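Local coordinates for protein phospholipase C-beta (PLC-beta) (Sepia officinalis, PDB 3QR0) that is a multidomain protein of the phospholipase C-beta family, with PH, EF-hand-like, X, Y and C2 regions, and carries a calcium ion in its TIM-barrel-like part, at residues Cys366-Cys371 and Ile568-Pro573; Met544-Ala549 and Gly575-Ser580; Ile587-Asn590 and Leu595-Leu598; Asn339-Gly344 and Gly349-Glu354. All coordinates share one frame; numbering follows the deposited sequence.

Contact 1 of 4, residues Cys366-Cys371 and Ile568-Pro573; sequences CLELDC and ITRIYP. With CA (calcium ion), chain B.
OE1 of E368 takes a hydrogen bond from NH2 of R570 at 3.0 Å, part of a salt bridge, and probably also accepts the backbone N-H of N339. The arginine nitrogen does not come in alongside the carboxylate: it meets OE1 from above the carboxylate plane, 70° out of it, while the oxygen itself lies near the guanidinium plane. The two planes stand almost perpendicular, and the N-H...O angle is a bent 142°. R570 covers the gap between the strands by stretching out, CG anti to the backbone N (chi1 178°) and the chain extended as far as NE. The other glutamate oxygen, OE2, binds the calcium ion at 2.4 Å. A water links that same OE2, at 2.8 Å, to NH1 of R570 and rests over the face of the Y572 ring. Beside the bridge, C366 turns its SG to within 4.2 Å of R570 NE. D370 holds the calcium through both carboxylate oxygens, and N339 and E417 complete the protein ligands. With OE2 on the calcium and OE1 on R570, the E368 carboxylate is fixed in position and rotation, and the arginine belongs to the second shell of the metal site.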
loop_
_atom_site.group_PDB
_atom_site.type_symbol
_atom_site.label_atom_id
_atom_site.label_comp_id
_atom_site.label_asym_id
_atom_site.label_seq_id
_atom_site.Cartn_x
_atom_site.Cartn_y
_atom_site.Cartn_z
ATOM N N CYS A 366 -11.990 5.491 5.499
ATOM C CA CYS A 366 -13.204 5.169 6.239
ATOM C C CYS A 366 -12.849 4.306 7.439
ATOM O O CYS A 366 -12.248 3.238 7.292
ATOM C CB CYS A 366 -14.222 4.461 5.346
ATOM S SG CYS A 366 -15.819 4.091 6.167
ATOM N N LEU A 367 -13.222 4.790 8.618
ATOM C CA LEU A 367 -12.844 4.184 9.886
ATOM C C LEU A 367 -14.085 3.848 10.680
ATOM O O LEU A 367 -15.166 4.391 10.419
ATOM C CB LEU A 367 -12.000 5.157 10.711
ATOM C CG LEU A 367 -10.919 5.959 9.995
ATOM C CD1 LEU A 367 -10.338 6.997 10.952
ATOM C CD2 LEU A 367 -9.832 5.054 9.447
ATOM N N GLU A 368 -13.927 2.972 11.667
ATOM C CA GLU A 368 -15.027 2.606 12.538
ATOM C C GLU A 368 -14.712 2.913 14.000
ATOM O O GLU A 368 -13.605 2.653 14.478
ATOM C CB GLU A 368 -15.355 1.131 12.373
ATOM C CG GLU A 368 -16.599 0.685 13.134
ATOM C CD GLU A 368 -17.050 -0.702 12.744
ATOM O OE1 GLU A 368 -16.345 -1.346 11.941
ATOM O OE2 GLU A 368 -18.100 -1.159 13.244
ATOM N N LEU A 369 -15.700 3.472 14.690
ATOM C CA LEU A 369 -15.611 3.790 16.106
ATOM C C LEU A 369 -16.828 3.171 16.790
ATOM O O LEU A 369 -17.964 3.589 16.539
ATOM C CB LEU A 369 -15.597 5.310 16.326
ATOM C CG LEU A 369 -14.405 6.155 15.831
ATOM C CD1 LEU A 369 -14.312 6.228 14.304
ATOM C CD2 LEU A 369 -14.487 7.571 16.400
ATOM N N ASP A 370 -16.583 2.158 17.625
ATOM C CA ASP A 370 -17.629 1.511 18.420
ATOM C C ASP A 370 -17.697 2.210 19.767
ATOM O O ASP A 370 -16.838 1.987 20.629
ATOM C CB ASP A 370 -17.315 0.026 18.651
ATOM C CG ASP A 370 -17.492 -0.827 17.411
ATOM O OD1 ASP A 370 -17.706 -0.294 16.301
ATOM O OD2 ASP A 370 -17.395 -2.065 17.539
ATOM N N CYS A 371 -18.730 3.028 19.959
ATOM C CA CYS A 371 -18.823 3.893 21.133
ATOM C C CYS A 371 -19.729 3.305 22.217
ATOM O O CYS A 371 -20.862 2.917 21.942
ATOM C CB CYS A 371 -19.323 5.278 20.720
ATOM S SG CYS A 371 -18.364 5.995 19.366
ATOM N N ILE A 568 -24.326 4.497 -1.666
ATOM C CA ILE A 568 -23.143 3.852 -1.115
ATOM C C ILE A 568 -23.502 2.603 -0.316
ATOM O O ILE A 568 -24.464 2.611 0.456
ATOM C CB ILE A 568 -22.368 4.834 -0.211
ATOM C CG1 ILE A 568 -21.718 5.917 -1.078
ATOM C CG2 ILE A 568 -21.315 4.092 0.616
ATOM C CD1 ILE A 568 -21.161 7.076 -0.310
ATOM N N THR A 569 -22.715 1.543 -0.508
ATOM C CA THR A 569 -22.766 0.360 0.340
ATOM C C THR A 569 -21.454 0.225 1.096
ATOM O O THR A 569 -20.368 0.326 0.512
ATOM C CB THR A 569 -22.965 -0.941 -0.468
ATOM O OG1 THR A 569 -24.038 -0.779 -1.389
ATOM C CG2 THR A 569 -23.289 -2.123 0.463
ATOM N N ARG A 570 -21.564 0.009 2.398
ATOM C CA ARG A 570 -20.431 -0.406 3.210
ATOM C C ARG A 570 -20.606 -1.882 3.551
ATOM O O ARG A 570 -21.713 -2.329 3.833
ATOM C CB ARG A 570 -20.346 0.436 4.484
ATOM C CG ARG A 570 -19.222 0.042 5.432
ATOM C CD ARG A 570 -19.035 1.087 6.532
ATOM N NE ARG A 570 -17.953 0.709 7.439
ATOM C CZ ARG A 570 -18.077 -0.113 8.482
ATOM N NH1 ARG A 570 -19.248 -0.658 8.797
ATOM N NH2 ARG A 570 -17.009 -0.386 9.230
ATOM N N ILE A 571 -19.508 -2.627 3.530
ATOM C CA ILE A 571 -19.512 -4.050 3.863
ATOM C C ILE A 571 -18.569 -4.244 5.036
ATOM O O ILE A 571 -17.546 -3.565 5.117
ATOM C CB ILE A 571 -19.005 -4.907 2.682
ATOM C CG1 ILE A 571 -19.673 -4.484 1.368
ATOM C CG2 ILE A 571 -19.211 -6.402 2.972
ATOM C CD1 ILE A 571 -21.106 -4.947 1.211
ATOM N N TYR A 572 -18.901 -5.146 5.958
ATOM C CA TYR A 572 -17.974 -5.473 7.043
ATOM C C TYR A 572 -18.033 -6.955 7.416
ATOM O O TYR A 572 -19.058 -7.611 7.200
ATOM C CB TYR A 572 -18.210 -4.567 8.261
ATOM C CG TYR A 572 -19.573 -4.687 8.877
ATOM C CD1 TYR A 572 -19.800 -5.568 9.927
ATOM C CD2 TYR A 572 -20.643 -3.913 8.422
ATOM C CE1 TYR A 572 -21.046 -5.691 10.503
ATOM C CE2 TYR A 572 -21.904 -4.026 9.000
ATOM C CZ TYR A 572 -22.098 -4.919 10.040
ATOM O OH TYR A 572 -23.334 -5.057 10.636
ATOM N N PRO A 573 -16.923 -7.493 7.962
ATOM C CA PRO A 573 -16.864 -8.932 8.213
ATOM C C PRO A 573 -17.837 -9.418 9.287
ATOM O O PRO A 573 -18.123 -8.705 10.245
ATOM C CB PRO A 573 -15.405 -9.170 8.645
ATOM C CG PRO A 573 -14.866 -7.838 9.005
ATOM C CD PRO A 573 -15.629 -6.833 8.199
HETATM CA CA CA B . -18.144 -2.540 15.169
HETATM O O HOH W 1 -19.686 -2.252 11.147
HETATM O O HOH W 2 -18.484 -4.759 16.171
HETATM O O HOH W 3 -18.478 -4.270 13.487
#

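Contact 2 of 4, residues Met544-Ala549 and Gly575-Ser580; sequences MVETQA and GTRVDS
E546 and R577 meet where two differently built pieces of backbone face each other. Strand 540-545 gives way to a helix at V545, which occupies the N-cap position, and the carbonyl of V545 accepts the N of A549 in the first turn. Across from it, residues 575-580 have no regular helix or strand; R577 is the centre of an inverse gamma turn and also starts a type I beta turn that ends at S580. From this bend the R577 chain runs extended to NE and crosses the E546 side chain at about a right angle. The guanidinium then grips the carboxylate side-on, with one nitrogen for each oxygen: NE to OE1 of E546 at 2.8 Å, and NH2 to OE2 at 3.3 Å. Both oxygens use their syn lone pairs, and the planes lie only 7° apart, so the salt bridge is nearly flat. E546 reaches it with CG between its own backbone N and carbonyl carbon (chi1 71°), after which the chain is extended. OE1 has a second donor in the backbone N of K574, and Y583 and Y588 pack on the glutamate side chain. This is a bidentate arginine-carboxylate pair, tying the loop that follows strand 569-572 to the first turn of helix 546-555 in the Y region of the TIM-barrel-like fold.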
loop_
_atom_site.group_PDB
_atom_site.type_symbol
_atom_site.label_atom_id
_atom_site.label_comp_id
_atom_site.label_asym_id
_atom_site.label_seq_id
_atom_site.Cartn_x
_atom_site.Cartn_y
_atom_site.Cartn_z
ATOM N N MET A 544 -23.776 -3.150 5.470
ATOM C CA MET A 544 -24.197 -4.543 5.500
ATOM C C MET A 544 -23.095 -5.454 6.020
ATOM O O MET A 544 -21.959 -5.409 5.534
ATOM C CB MET A 544 -24.546 -5.008 4.090
ATOM C CG MET A 544 -25.571 -4.173 3.370
ATOM S SD MET A 544 -25.989 -4.950 1.794
ATOM C CE MET A 544 -27.102 -3.727 1.096
ATOM N N VAL A 545 -23.435 -6.316 6.972
ATOM C CA VAL A 545 -22.544 -7.413 7.333
ATOM C C VAL A 545 -22.375 -8.280 6.083
ATOM O O VAL A 545 -23.253 -8.301 5.224
ATOM C CB VAL A 545 -23.085 -8.223 8.534
ATOM C CG1 VAL A 545 -24.330 -9.045 8.149
ATOM C CG2 VAL A 545 -21.988 -9.116 9.111
ATOM N N GLU A 546 -21.239 -8.959 5.946
ATOM C CA GLU A 546 -20.969 -9.710 4.725
ATOM C C GLU A 546 -22.083 -10.704 4.404
ATOM O O GLU A 546 -22.410 -10.894 3.245
ATOM C CB GLU A 546 -19.604 -10.414 4.771
ATOM C CG GLU A 546 -19.497 -11.588 5.713
ATOM C CD GLU A 546 -18.106 -12.211 5.703
ATOM O OE1 GLU A 546 -17.303 -11.879 6.596
ATOM O OE2 GLU A 546 -17.809 -13.027 4.803
ATOM N N THR A 547 -22.676 -11.311 5.429
ATOM C CA THR A 547 -23.779 -12.253 5.245
ATOM C C THR A 547 -24.967 -11.608 4.518
ATOM O O THR A 547 -25.554 -12.224 3.630
ATOM C CB THR A 547 -24.253 -12.827 6.595
ATOM O OG1 THR A 547 -23.121 -13.303 7.331
ATOM C CG2 THR A 547 -25.236 -13.973 6.385
ATOM N N GLN A 548 -25.311 -10.368 4.877
ATOM C CA GLN A 548 -26.427 -9.676 4.217
ATOM C C GLN A 548 -26.072 -9.355 2.773
ATOM O O GLN A 548 -26.862 -9.612 1.868
ATOM C CB GLN A 548 -26.819 -8.389 4.949
ATOM C CG GLN A 548 -28.015 -7.646 4.314
ATOM C CD GLN A 548 -28.451 -6.414 5.102
ATOM O OE1 GLN A 548 -27.626 -5.713 5.680
ATOM N NE2 GLN A 548 -29.755 -6.143 5.113
ATOM N N ALA A 549 -24.884 -8.794 2.575
ATOM C CA ALA A 549 -24.411 -8.401 1.249
ATOM C C ALA A 549 -24.319 -9.596 0.302
ATOM O O ALA A 549 -24.618 -9.464 -0.879
ATOM C CB ALA A 549 -23.068 -7.696 1.350
ATOM N N GLY A 575 -19.341 -11.675 12.452
ATOM C CA GLY A 575 -18.845 -11.875 13.806
ATOM C C GLY A 575 -18.079 -13.165 14.066
ATOM O O GLY A 575 -17.308 -13.237 15.031
ATOM N N THR A 576 -18.280 -14.182 13.227
ATOM C CA THR A 576 -17.586 -15.464 13.394
ATOM C C THR A 576 -16.094 -15.395 13.062
ATOM O O THR A 576 -15.336 -16.291 13.445
ATOM C CB THR A 576 -18.221 -16.595 12.542
ATOM O OG1 THR A 576 -18.362 -16.156 11.184
ATOM C CG2 THR A 576 -19.579 -16.988 13.091
ATOM N N ARG A 577 -15.666 -14.350 12.351
ATOM C CA ARG A 577 -14.241 -14.142 12.069
ATOM C C ARG A 577 -13.554 -13.526 13.284
ATOM O O ARG A 577 -13.003 -12.428 13.216
ATOM C CB ARG A 577 -14.057 -13.239 10.847
ATOM C CG ARG A 577 -14.593 -13.813 9.550
ATOM C CD ARG A 577 -14.451 -12.801 8.421
ATOM N NE ARG A 577 -14.969 -13.302 7.151
ATOM C CZ ARG A 577 -14.307 -14.100 6.313
ATOM N NH1 ARG A 577 -13.074 -14.522 6.586
ATOM N NH2 ARG A 577 -14.893 -14.485 5.188
ATOM N N VAL A 578 -13.584 -14.255 14.393
ATOM C CA VAL A 578 -13.082 -13.761 15.673
ATOM C C VAL A 578 -11.568 -13.504 15.669
ATOM O O VAL A 578 -11.076 -12.703 16.469
ATOM C CB VAL A 578 -13.462 -14.715 16.838
ATOM C CG1 VAL A 578 -14.974 -14.778 17.004
ATOM C CG2 VAL A 578 -12.878 -16.119 16.634
ATOM N N ASP A 579 -10.845 -14.155 14.753
ATOM C CA ASP A 579 -9.394 -13.958 14.614
ATOM C C ASP A 579 -9.016 -12.767 13.722
ATOM O O ASP A 579 -7.832 -12.559 13.417
ATOM C CB ASP A 579 -8.718 -15.240 14.099
ATOM C CG ASP A 579 -9.201 -15.665 12.704
ATOM O OD1 ASP A 579 -10.224 -15.142 12.193
ATOM O OD2 ASP A 579 -8.542 -16.558 12.126
ATOM N N SER A 580 -10.028 -12.001 13.307
ATOM C CA SER A 580 -9.857 -10.783 12.514
ATOM C C SER A 580 -9.418 -11.064 11.078
ATOM O O SER A 580 -8.869 -10.189 10.402
ATOM C CB SER A 580 -8.921 -9.786 13.214
ATOM O OG SER A 580 -9.343 -9.566 14.556
#

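Contact 3 of 4, residues Ile587-Asn590 and Leu595-Leu598; sequences IYWN and LVAL
V596 carries this contact from the strand side, and its side chain touches both Y588 and W589. CB already lies close to the indole, 3.6 Å from NE1 of W589. With CG1 anti to the backbone N (chi1 -178°), both methyls face helix 586-589: they share CB of Y588, and CG2 alone goes on to the indole. CG1 touches CB of Y588 at 4.2 Å. CG2 is the busier branch: it meets CB of Y588 at 3.9 Å and presses on the pyrrole part of W589, 3.3 Å from CD1 and 3.4 Å from NE1. It approaches the indole obliquely, resting neither squarely over the ring nor in line with its rim.

On the helix side the two aromatic residues behave differently. Y588 offers V596 its CB and then carries its ring away, where CG2 of I587 sits over the centre of one face. W589 instead swings its ring toward the strand. Its NE1 donates a hydrogen bond to a water 2.9 Å away, lying in the indole plane, and the same water accepts from the backbone N of V596 at 3.0 Å. One water thus accepts from both segments across an otherwise apolar junction.

The contact joins the helix and the last strand of the beta-alpha-beta unit of strand 569-572, helix 586-589 and strand 595-596. Y588 touches helix 546-555 and I571, with Y583 edge-to-face against its ring, whereas W589 lies against helix 605-613 and the ring of Y333.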
loop_
_atom_site.group_PDB
_atom_site.type_symbol
_atom_site.label_atom_id
_atom_site.label_comp_id
_atom_site.label_asym_id
_atom_site.label_seq_id
_atom_site.Cartn_x
_atom_site.Cartn_y
_atom_site.Cartn_z
ATOM N N ILE A 587 -14.637 -9.418 -4.069
ATOM C CA ILE A 587 -15.983 -10.003 -4.024
ATOM C C ILE A 587 -17.044 -8.901 -4.074
ATOM O O ILE A 587 -18.038 -9.013 -4.792
ATOM C CB ILE A 587 -16.211 -10.863 -2.751
ATOM C CG1 ILE A 587 -15.348 -12.129 -2.789
ATOM C CG2 ILE A 587 -17.693 -11.261 -2.631
ATOM C CD1 ILE A 587 -15.266 -12.860 -1.451
ATOM N N TYR A 588 -16.814 -7.833 -3.309
ATOM C CA TYR A 588 -17.778 -6.749 -3.171
ATOM C C TYR A 588 -17.491 -5.576 -4.111
ATOM O O TYR A 588 -18.426 -4.922 -4.579
ATOM C CB TYR A 588 -17.868 -6.329 -1.698
ATOM C CG TYR A 588 -18.239 -7.524 -0.843
ATOM C CD1 TYR A 588 -19.543 -8.000 -0.822
ATOM C CD2 TYR A 588 -17.274 -8.226 -0.129
ATOM C CE1 TYR A 588 -19.889 -9.115 -0.081
ATOM C CE2 TYR A 588 -17.611 -9.346 0.614
ATOM C CZ TYR A 588 -18.923 -9.780 0.632
ATOM O OH TYR A 588 -19.273 -10.887 1.362
ATOM N N TRP A 589 -16.217 -5.320 -4.409
ATOM C CA TRP A 589 -15.871 -4.321 -5.429
ATOM C C TRP A 589 -16.448 -4.691 -6.798
ATOM O O TRP A 589 -16.751 -3.801 -7.603
ATOM C CB TRP A 589 -14.357 -4.143 -5.569
ATOM C CG TRP A 589 -13.692 -3.479 -4.420
ATOM C CD1 TRP A 589 -14.236 -2.568 -3.558
ATOM C CD2 TRP A 589 -12.330 -3.637 -4.026
ATOM N NE1 TRP A 589 -13.299 -2.166 -2.635
ATOM C CE2 TRP A 589 -12.118 -2.805 -2.902
ATOM C CE3 TRP A 589 -11.266 -4.402 -4.509
ATOM C CZ2 TRP A 589 -10.892 -2.721 -2.260
ATOM C CZ3 TRP A 589 -10.044 -4.316 -3.866
ATOM C CH2 TRP A 589 -9.869 -3.481 -2.758
ATOM N N ASN A 590 -16.597 -5.993 -7.052
ATOM C CA ASN A 590 -17.208 -6.483 -8.298
ATOM C C ASN A 590 -18.674 -6.066 -8.452
ATOM O O ASN A 590 -19.169 -5.979 -9.569
ATOM C CB ASN A 590 -17.121 -8.015 -8.394
ATOM C CG ASN A 590 -15.697 -8.525 -8.558
ATOM O OD1 ASN A 590 -14.815 -7.826 -9.071
ATOM N ND2 ASN A 590 -15.466 -9.762 -8.118
ATOM N N LEU A 595 -17.354 1.028 0.150
ATOM C CA LEU A 595 -16.712 0.988 1.459
ATOM C C LEU A 595 -16.581 -0.463 1.923
ATOM O O LEU A 595 -17.344 -0.931 2.764
ATOM C CB LEU A 595 -17.507 1.826 2.468
ATOM C CG LEU A 595 -17.647 3.326 2.177
ATOM C CD1 LEU A 595 -18.671 3.975 3.121
ATOM C CD2 LEU A 595 -16.309 4.028 2.286
ATOM N N VAL A 596 -15.605 -1.167 1.355
ATOM C CA VAL A 596 -15.399 -2.575 1.646
ATOM C C VAL A 596 -14.400 -2.699 2.808
ATOM O O VAL A 596 -13.186 -2.763 2.602
ATOM C CB VAL A 596 -14.939 -3.316 0.380
ATOM C CG1 VAL A 596 -14.773 -4.805 0.649
ATOM C CG2 VAL A 596 -15.947 -3.097 -0.728
ATOM N N ALA A 597 -14.941 -2.722 4.025
ATOM C CA ALA A 597 -14.151 -2.615 5.260
ATOM C C ALA A 597 -13.365 -3.879 5.621
ATOM O O ALA A 597 -13.899 -4.993 5.629
ATOM C CB ALA A 597 -15.043 -2.212 6.426
ATOM N N LEU A 598 -12.088 -3.689 5.930
ATOM C CA LEU A 598 -11.196 -4.793 6.242
ATOM C C LEU A 598 -10.537 -4.581 7.593
ATOM O O LEU A 598 -10.380 -3.450 8.056
ATOM C CB LEU A 598 -10.129 -4.928 5.153
ATOM C CG LEU A 598 -10.664 -5.130 3.730
ATOM C CD1 LEU A 598 -9.556 -4.944 2.706
ATOM C CD2 LEU A 598 -11.305 -6.507 3.604
HETATM O O HOH W 4 -13.327 -0.383 -0.351
#

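Contact 4 of 4, residues Asn339-Gly344 and Gly349-Glu354; sequences NTYLTG and GKSSVE. With CA (calcium ion), chain B.
The ring of Y341 has the hydroxyl oxygen OG of S351 at its edge, near the ring plane and 3.3 Å from CD1, while the carbonyl O of N339 lies over one face, offset toward the rim. With CG set between the backbone N and the carbonyl carbon (chi1 57°), the tyrosine carries its OH to D370, a calcium ligand; S351 OG has its own partner in the carbonyl of T389. L342 lays CD2 against the same serine oxygen.

The backbones join in a single bridge at L342 and S351. T343 N donates to K350 O at 3.1 Å, nearly straight at 168°, and S352 N gives Y341 O a weak bond of 2.8 Å. CG2 of T343 is pressed against CB of S352 at 3.4 Å, tighter than usual for two carbons. Water ties G344 N to K350 O, and a second one lies between T343 OG1 and K350 N.

At the start of 339-344, OD1 of N339 binds the calcium at 2.3 Å and its ND2 donates to a metal-bound water. A loop without regular structure thus holds a metal ligand and, through Y341, a second-shell partner of another, which would be expected to steady D370.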
loop_
_atom_site.group_PDB
_atom_site.type_symbol
_atom_site.label_atom_id
_atom_site.label_comp_id
_atom_site.label_asym_id
_atom_site.label_seq_id
_atom_site.Cartn_x
_atom_site.Cartn_y
_atom_site.Cartn_z
ATOM N N ASN A 339 -13.692 -2.190 12.519
ATOM C CA ASN A 339 -13.335 -2.151 13.964
ATOM C C ASN A 339 -11.891 -1.696 14.127
ATOM O O ASN A 339 -11.027 -2.426 14.628
ATOM C CB ASN A 339 -13.573 -3.506 14.671
ATOM C CG ASN A 339 -15.049 -3.764 15.023
ATOM O OD1 ASN A 339 -15.915 -2.898 14.867
ATOM N ND2 ASN A 339 -15.330 -4.971 15.515
ATOM N N THR A 340 -11.663 -0.470 13.678
ATOM C CA THR A 340 -10.334 0.102 13.494
ATOM C C THR A 340 -9.521 0.132 14.785
ATOM O O THR A 340 -8.296 -0.020 14.762
ATOM C CB THR A 340 -10.472 1.541 12.954
ATOM O OG1 THR A 340 -11.371 1.541 11.836
ATOM C CG2 THR A 340 -9.115 2.114 12.534
ATOM N N TYR A 341 -10.221 0.327 15.901
ATOM C CA TYR A 341 -9.623 0.363 17.238
ATOM C C TYR A 341 -8.892 -0.921 17.661
ATOM O O TYR A 341 -8.027 -0.869 18.530
ATOM C CB TYR A 341 -10.689 0.734 18.297
ATOM C CG TYR A 341 -11.881 -0.199 18.328
ATOM C CD1 TYR A 341 -11.910 -1.289 19.193
ATOM C CD2 TYR A 341 -12.978 0.007 17.492
ATOM C CE1 TYR A 341 -12.990 -2.153 19.224
ATOM C CE2 TYR A 341 -14.056 -0.853 17.508
ATOM C CZ TYR A 341 -14.061 -1.934 18.382
ATOM O OH TYR A 341 -15.127 -2.795 18.409
ATOM N N LEU A 342 -9.228 -2.060 17.053
ATOM C CA LEU A 342 -8.633 -3.345 17.436
ATOM C C LEU A 342 -7.294 -3.602 16.744
ATOM O O LEU A 342 -7.172 -3.449 15.524
ATOM C CB LEU A 342 -9.603 -4.495 17.137
ATOM C CG LEU A 342 -10.904 -4.473 17.942
ATOM C CD1 LEU A 342 -11.856 -5.567 17.470
ATOM C CD2 LEU A 342 -10.634 -4.593 19.446
ATOM N N THR A 343 -6.292 -3.999 17.523
ATOM C CA THR A 343 -4.971 -4.284 16.970
ATOM C C THR A 343 -4.678 -5.778 16.851
ATOM O O THR A 343 -3.613 -6.152 16.364
ATOM C CB THR A 343 -3.866 -3.611 17.789
ATOM O OG1 THR A 343 -3.888 -4.111 19.132
ATOM C CG2 THR A 343 -4.065 -2.094 17.779
ATOM N N GLY A 344 -5.618 -6.621 17.281
ATOM C CA GLY A 344 -5.479 -8.071 17.143
ATOM C C GLY A 344 -6.805 -8.816 17.072
ATOM O O GLY A 344 -7.639 -8.535 16.210
ATOM N N GLY A 349 -8.267 -9.229 22.218
ATOM C CA GLY A 349 -7.179 -8.344 21.827
ATOM C C GLY A 349 -7.221 -6.993 22.513
ATOM O O GLY A 349 -8.038 -6.763 23.395
ATOM N N LYS A 350 -6.316 -6.104 22.115
ATOM C CA LYS A 350 -6.261 -4.755 22.667
ATOM C C LYS A 350 -6.973 -3.769 21.756
ATOM O O LYS A 350 -7.001 -3.951 20.529
ATOM C CB LYS A 350 -4.812 -4.302 22.837
ATOM C CG LYS A 350 -4.060 -5.021 23.948
ATOM C CD LYS A 350 -2.710 -4.355 24.212
ATOM C CE LYS A 350 -2.005 -4.967 25.411
ATOM N NZ LYS A 350 -0.584 -4.508 25.505
ATOM N N SER A 351 -7.552 -2.735 22.367
ATOM C CA SER A 351 -7.971 -1.535 21.654
ATOM C C SER A 351 -6.835 -0.512 21.721
ATOM O O SER A 351 -6.022 -0.546 22.643
ATOM C CB SER A 351 -9.245 -0.953 22.261
ATOM O OG SER A 351 -10.338 -1.824 22.061
ATOM N N SER A 352 -6.788 0.391 20.746
ATOM C CA SER A 352 -5.667 1.329 20.616
ATOM C C SER A 352 -6.115 2.685 20.077
ATOM O O SER A 352 -7.071 2.770 19.302
ATOM C CB SER A 352 -4.614 0.721 19.676
ATOM O OG SER A 352 -3.594 1.643 19.317
ATOM N N VAL A 353 -5.414 3.743 20.485
ATOM C CA VAL A 353 -5.572 5.052 19.863
ATOM C C VAL A 353 -4.621 5.196 18.677
ATOM O O VAL A 353 -5.019 5.662 17.604
ATOM C CB VAL A 353 -5.304 6.196 20.855
ATOM C CG1 VAL A 353 -5.476 7.547 20.159
ATOM C CG2 VAL A 353 -6.227 6.082 22.068
ATOM N N GLU A 354 -3.367 4.799 18.868
ATOM C CA GLU A 354 -2.341 4.933 17.823
ATOM C C GLU A 354 -2.698 4.231 16.510
ATOM O O GLU A 354 -2.321 4.703 15.434
ATOM C CB GLU A 354 -0.989 4.427 18.343
ATOM C CG GLU A 354 0.182 4.528 17.352
ATOM C CD GLU A 354 0.485 5.953 16.891
ATOM O OE1 GLU A 354 0.393 6.902 17.701
ATOM O OE2 GLU A 354 0.838 6.116 15.703
HETATM CA CA CA B . -18.144 -2.540 15.169
HETATM O O HOH W 2 -18.484 -4.759 16.171
HETATM O O HOH W 5 -4.325 -6.901 20.375
HETATM O O HOH W 6 -7.687 -6.540 19.211
HETATM O O HOH W 3 -18.478 -4.270 13.487
#

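How the contacts relate
Contacts 1 and 3 are buried, contacts 2 and 4 only partly; contact 4 lies wholly in a loop, and contact 2 sets a loop against a strand end and the start of a helix. Contacts 1, 2 and 3 all reach the parallel sheet, where strand 569-572 lies between 540-545 and 595-596; contact 1 also spans to strand 366-372 of the mixed sheet. Contact 4 meets contact 1 at the calcium ion, the two supplying three of its four protein ligands. Chemistry follows place: metal and charge in contact 1, a charged pair in contact 2, apolar packing around a water in contact 3, mainly backbone bonds in contact 4. A probable hydrogen bond between S580 OG and G344 O joins contacts 2 and 4.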